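Local coordinates for putative curved DNA-binding protein (Chaetomium thermophilum var. thermophilum DSM 1495, PDB 4IPA) that probably acts in ribosome biogenesis as an Arx1 protein of the methionine aminopeptidase-like M24 family, and may bind DNA, at residues D208-F220 with K228-K240. Residues are numbered along the deposited sequence; the frame is centred on the assembly and turned at random.
Sequences DCNIIESTTSWLF and KKKIILSPGENIK
Ser217 and Ile231 form the hydrogen-bonded pair of an antiparallel hairpin, Ser217 N reaching Ile231 O at 2.9 Å and Ser217 O accepting Ile231 N. Leu233 N to Thr215 O and Leu219 N to Lys229 O continue the ladder. The type II turn from Ile212 to Thr215 brings Ser214 N to Leu233 O (2.8 Å), while Thr215 OG1 and Thr215 N both bind Ile212 O from one face.

On one side of the sheet Lys230, its CG wedged between backbone N and carbonyl carbon (chi1 75°), runs alongside the Trp218 indole. Its CD sits over the six-membered ring, 4.0 Å from the centroid, a CH-pi contact. Thr216 CG2 lies nearer the rim of a ring face and meets Lys230 CB at 4.0 Å, whereas Thr216 OG1 bonds Ser214 O (2.8 Å) from above the carbonyl plane. A valine here would probably leave Ser214 O without this hydroxyl donor. Ile231, on the face opposite Trp218, and Leu233 both touch helix 193-205.

Lys229 lays CG and CE against Leu219 CD2 before its ammonium forms a salt bridge with Asp249. Backbone bonds thus register the sheet's outer strand 230-232 on strand 210-220, and lysine stems pack on indole and leucine.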
loop_
_atom_site.group_PDB
_atom_site.type_symbol
_atom_site.label_atom_id
_atom_site.label_comp_id
_atom_site.label_asym_id
_atom_site.label_seq_id
_atom_site.Cartn_x
_atom_site.Cartn_y
_atom_site.Cartn_z
ATOM N N ASP A 208 21.955 -2.127 5.504
ATOM C CA ASP A 208 22.056 -0.953 6.368
ATOM C C ASP A 208 20.837 -0.019 6.253
ATOM O O ASP A 208 20.947 1.207 6.378
ATOM C CB ASP A 208 23.371 -0.192 6.114
ATOM C CG ASP A 208 24.604 -1.008 6.505
ATOM O OD1 ASP A 208 24.468 -1.984 7.268
ATOM O OD2 ASP A 208 25.715 -0.669 6.059
ATOM N N CYS A 209 19.670 -0.604 6.018
ATOM C CA CYS A 209 18.435 0.169 6.062
ATOM C C CYS A 209 17.589 -0.266 7.247
ATOM O O CYS A 209 17.920 -1.240 7.924
ATOM C CB CYS A 209 17.661 -0.011 4.774
ATOM S SG CYS A 209 18.497 0.750 3.406
ATOM N N ASN A 210 16.508 0.462 7.507
ATOM C CA ASN A 210 15.605 0.070 8.579
ATOM C C ASN A 210 14.160 -0.082 8.099
ATOM O O ASN A 210 13.707 0.644 7.201
ATOM C CB ASN A 210 15.682 1.068 9.730
ATOM C CG ASN A 210 16.957 0.934 10.525
ATOM O OD1 ASN A 210 17.141 -0.048 11.231
ATOM N ND2 ASN A 210 17.840 1.933 10.432
ATOM N N ILE A 211 13.437 -1.015 8.709
ATOM C CA ILE A 211 12.014 -1.174 8.422
ATOM C C ILE A 211 11.280 0.033 8.972
ATOM O O ILE A 211 11.553 0.469 10.089
ATOM C CB ILE A 211 11.427 -2.455 9.085
ATOM C CG1 ILE A 211 12.066 -3.709 8.491
ATOM C CG2 ILE A 211 9.906 -2.519 8.893
ATOM C CD1 ILE A 211 11.787 -3.862 7.050
ATOM N N ILE A 212 10.328 0.563 8.212
ATOM C CA ILE A 212 9.503 1.645 8.739
ATOM C C ILE A 212 8.540 1.198 9.858
ATOM O O ILE A 212 7.654 0.357 9.667
ATOM C CB ILE A 212 8.738 2.360 7.640
ATOM C CG1 ILE A 212 9.716 2.911 6.593
ATOM C CG2 ILE A 212 7.886 3.465 8.233
ATOM C CD1 ILE A 212 8.995 3.398 5.330
ATOM N N GLU A 213 8.737 1.766 11.036
ATOM C CA GLU A 213 7.926 1.433 12.195
ATOM C C GLU A 213 6.423 1.340 11.906
ATOM O O GLU A 213 5.841 2.261 11.338
ATOM C CB GLU A 213 8.141 2.485 13.271
ATOM C CG GLU A 213 9.249 2.172 14.226
ATOM C CD GLU A 213 9.078 2.921 15.543
ATOM O OE1 GLU A 213 8.421 4.001 15.547
ATOM O OE2 GLU A 213 9.588 2.420 16.572
ATOM N N SER A 214 5.818 0.221 12.303
ATOM C CA SER A 214 4.369 0.045 12.274
ATOM C C SER A 214 3.791 -0.049 10.875
ATOM O O SER A 214 2.604 0.209 10.677
ATOM C CB SER A 214 3.651 1.152 13.065
ATOM O OG SER A 214 3.957 1.073 14.452
ATOM N N THR A 215 4.625 -0.407 9.906
ATOM C CA THR A 215 4.136 -0.719 8.570
ATOM C C THR A 215 3.170 -1.894 8.665
ATOM O O THR A 215 3.528 -2.953 9.142
ATOM C CB THR A 215 5.304 -1.050 7.631
ATOM O OG1 THR A 215 6.076 0.140 7.439
ATOM C CG2 THR A 215 4.803 -1.558 6.285
ATOM N N THR A 216 1.939 -1.692 8.227
ATOM C CA THR A 216 0.873 -2.635 8.533
ATOM C C THR A 216 0.290 -3.292 7.288
ATOM O O THR A 216 -0.023 -2.617 6.309
ATOM C CB THR A 216 -0.276 -1.922 9.287
ATOM O OG1 THR A 216 0.243 -1.296 10.462
ATOM C CG2 THR A 216 -1.384 -2.922 9.686
ATOM N N SER A 217 0.145 -4.610 7.338
ATOM C CA SER A 217 -0.613 -5.349 6.336
ATOM C C SER A 217 -2.011 -5.677 6.863
ATOM O O SER A 217 -2.174 -6.058 8.009
ATOM C CB SER A 217 0.150 -6.610 5.949
ATOM O OG SER A 217 1.403 -6.255 5.375
ATOM N N TRP A 218 -3.024 -5.511 6.028
ATOM C CA TRP A 218 -4.407 -5.671 6.482
ATOM C C TRP A 218 -5.163 -6.737 5.706
ATOM O O TRP A 218 -5.033 -6.850 4.489
ATOM C CB TRP A 218 -5.195 -4.383 6.295
ATOM C CG TRP A 218 -4.828 -3.237 7.159
ATOM C CD1 TRP A 218 -3.962 -2.236 6.859
ATOM C CD2 TRP A 218 -5.361 -2.935 8.454
ATOM N NE1 TRP A 218 -3.900 -1.333 7.895
ATOM C CE2 TRP A 218 -4.755 -1.737 8.887
ATOM C CE3 TRP A 218 -6.284 -3.566 9.294
ATOM C CZ2 TRP A 218 -5.044 -1.152 10.117
ATOM C CZ3 TRP A 218 -6.575 -2.982 10.524
ATOM C CH2 TRP A 218 -5.955 -1.788 10.920
ATOM N N LEU A 219 -5.986 -7.486 6.422
ATOM C CA LEU A 219 -6.969 -8.335 5.796
ATOM C C LEU A 219 -7.948 -7.442 5.037
ATOM O O LEU A 219 -8.367 -6.412 5.546
ATOM C CB LEU A 219 -7.714 -9.133 6.872
ATOM C CG LEU A 219 -8.718 -10.181 6.395
ATOM C CD1 LEU A 219 -8.000 -11.327 5.680
ATOM C CD2 LEU A 219 -9.539 -10.715 7.570
ATOM N N PHE A 220 -8.287 -7.814 3.812
ATOM C CA PHE A 220 -9.362 -7.133 3.090
ATOM C C PHE A 220 -10.627 -7.999 3.159
ATOM O O PHE A 220 -10.554 -9.222 3.340
ATOM C CB PHE A 220 -9.021 -6.903 1.608
ATOM C CG PHE A 220 -7.925 -5.889 1.356
ATOM C CD1 PHE A 220 -7.264 -5.261 2.404
ATOM C CD2 PHE A 220 -7.568 -5.561 0.052
ATOM C CE1 PHE A 220 -6.253 -4.327 2.163
ATOM C CE2 PHE A 220 -6.562 -4.623 -0.201
ATOM C CZ PHE A 220 -5.900 -4.004 0.862
ATOM N N LYS A 228 -10.241 -7.625 9.905
ATOM C CA LYS A 228 -10.178 -8.050 11.307
ATOM C C LYS A 228 -8.880 -8.748 11.678
ATOM O O LYS A 228 -8.686 -9.138 12.819
ATOM C CB LYS A 228 -11.394 -8.905 11.696
ATOM C CG LYS A 228 -11.515 -10.194 10.928
ATOM C CD LYS A 228 -12.722 -11.012 11.366
ATOM C CE LYS A 228 -12.858 -12.269 10.500
ATOM N NZ LYS A 228 -14.007 -13.149 10.908
ATOM N N LYS A 229 -7.985 -8.889 10.712
ATOM C CA LYS A 229 -6.639 -9.354 11.000
ATOM C C LYS A 229 -5.644 -8.354 10.423
ATOM O O LYS A 229 -5.910 -7.729 9.393
ATOM C CB LYS A 229 -6.417 -10.758 10.422
ATOM C CG LYS A 229 -7.566 -11.722 10.762
ATOM C CD LYS A 229 -7.289 -13.193 10.408
ATOM C CE LYS A 229 -7.101 -13.429 8.932
ATOM N NZ LYS A 229 -7.180 -14.895 8.614
ATOM N N LYS A 230 -4.501 -8.200 11.089
ATOM C CA LYS A 230 -3.448 -7.328 10.592
ATOM C C LYS A 230 -2.070 -7.745 11.115
ATOM O O LYS A 230 -1.927 -8.270 12.229
ATOM C CB LYS A 230 -3.719 -5.875 10.976
ATOM C CG LYS A 230 -3.448 -5.590 12.430
ATOM C CD LYS A 230 -4.089 -4.295 12.886
ATOM C CE LYS A 230 -4.056 -4.184 14.400
ATOM N NZ LYS A 230 -4.760 -2.946 14.861
ATOM N N ILE A 231 -1.061 -7.507 10.292
ATOM C CA ILE A 231 0.314 -7.718 10.700
ATOM C C ILE A 231 0.999 -6.369 10.819
ATOM O O ILE A 231 1.027 -5.604 9.865
ATOM C CB ILE A 231 1.048 -8.573 9.670
ATOM C CG1 ILE A 231 0.417 -9.972 9.631
ATOM C CG2 ILE A 231 2.534 -8.649 10.006
ATOM C CD1 ILE A 231 1.001 -10.883 8.569
ATOM N N ILE A 232 1.529 -6.054 11.992
ATOM C CA ILE A 232 2.210 -4.783 12.155
ATOM C C ILE A 232 3.711 -4.988 12.319
ATOM O O ILE A 232 4.142 -5.540 13.325
ATOM C CB ILE A 232 1.686 -4.009 13.360
ATOM C CG1 ILE A 232 0.164 -3.879 13.294
ATOM C CG2 ILE A 232 2.381 -2.634 13.446
ATOM C CD1 ILE A 232 -0.433 -3.042 14.417
ATOM N N LEU A 233 4.500 -4.544 11.336
ATOM C CA LEU A 233 5.965 -4.680 11.404
ATOM C C LEU A 233 6.607 -3.697 12.397
ATOM O O LEU A 233 6.151 -2.552 12.530
ATOM C CB LEU A 233 6.584 -4.454 10.032
ATOM C CG LEU A 233 6.112 -5.346 8.903
ATOM C CD1 LEU A 233 6.801 -4.908 7.637
ATOM C CD2 LEU A 233 6.377 -6.839 9.211
ATOM N N SER A 234 7.671 -4.138 13.068
ATOM C CA SER A 234 8.378 -3.327 14.066
ATOM C C SER A 234 7.437 -2.435 14.833
ATOM O O SER A 234 7.599 -1.214 14.830
ATOM C CB SER A 234 9.427 -2.440 13.413
ATOM O OG SER A 234 10.236 -3.173 12.535
ATOM N N PRO A 235 6.443 -3.036 15.488
ATOM C CA PRO A 235 5.461 -2.272 16.263
ATOM C C PRO A 235 6.134 -1.274 17.201
ATOM O O PRO A 235 5.666 -0.143 17.370
ATOM C CB PRO A 235 4.755 -3.354 17.097
ATOM C CG PRO A 235 5.642 -4.580 17.020
ATOM C CD PRO A 235 6.287 -4.489 15.670
ATOM N N GLY A 236 7.234 -1.701 17.809
ATOM C CA GLY A 236 7.838 -0.935 18.878
ATOM C C GLY A 236 7.108 -1.181 20.187
ATOM O O GLY A 236 7.166 -2.287 20.728
ATOM N N GLU A 237 6.382 -0.172 20.670
ATOM C CA GLU A 237 5.919 -0.158 22.062
ATOM C C GLU A 237 4.496 -0.643 22.325
ATOM O O GLU A 237 4.225 -1.844 22.277
ATOM C CB GLU A 237 6.116 1.227 22.676
ATOM C CG GLU A 237 7.558 1.689 22.663
ATOM C CD GLU A 237 8.498 0.658 23.258
ATOM O OE1 GLU A 237 9.637 0.533 22.755
ATOM O OE2 GLU A 237 8.100 -0.029 24.229
ATOM N N ASN A 238 3.598 0.288 22.637
ATOM C CA ASN A 238 2.234 -0.071 23.046
ATOM C C ASN A 238 1.328 -0.501 21.887
ATOM O O ASN A 238 0.105 -0.322 21.937
ATOM C CB ASN A 238 1.579 1.073 23.831
ATOM C CG ASN A 238 2.073 1.159 25.279
ATOM O OD1 ASN A 238 2.719 2.134 25.676
ATOM N ND2 ASN A 238 1.752 0.140 26.075
ATOM N N ILE A 239 1.937 -1.081 20.853
ATOM C CA ILE A 239 1.217 -1.456 19.645
ATOM C C ILE A 239 1.562 -2.893 19.228
ATOM O O ILE A 239 2.656 -3.394 19.497
ATOM C CB ILE A 239 1.523 -0.464 18.513
ATOM C CG1 ILE A 239 2.461 -1.078 17.479
ATOM C CG2 ILE A 239 2.153 0.805 19.078
ATOM C CD1 ILE A 239 1.753 -1.885 16.441
ATOM N N LYS A 240 0.612 -3.567 18.600
ATOM C CA LYS A 240 0.826 -4.935 18.157
ATOM C C LYS A 240 -0.283 -5.358 17.212
ATOM O O LYS A 240 -1.429 -4.950 17.369
ATOM C CB LYS A 240 0.893 -5.895 19.348
ATOM C CG LYS A 240 2.109 -5.692 20.243
ATOM C CD LYS A 240 2.097 -6.661 21.414
ATOM C CE LYS A 240 3.314 -6.497 22.311
ATOM N NZ LYS A 240 3.254 -7.453 23.469
#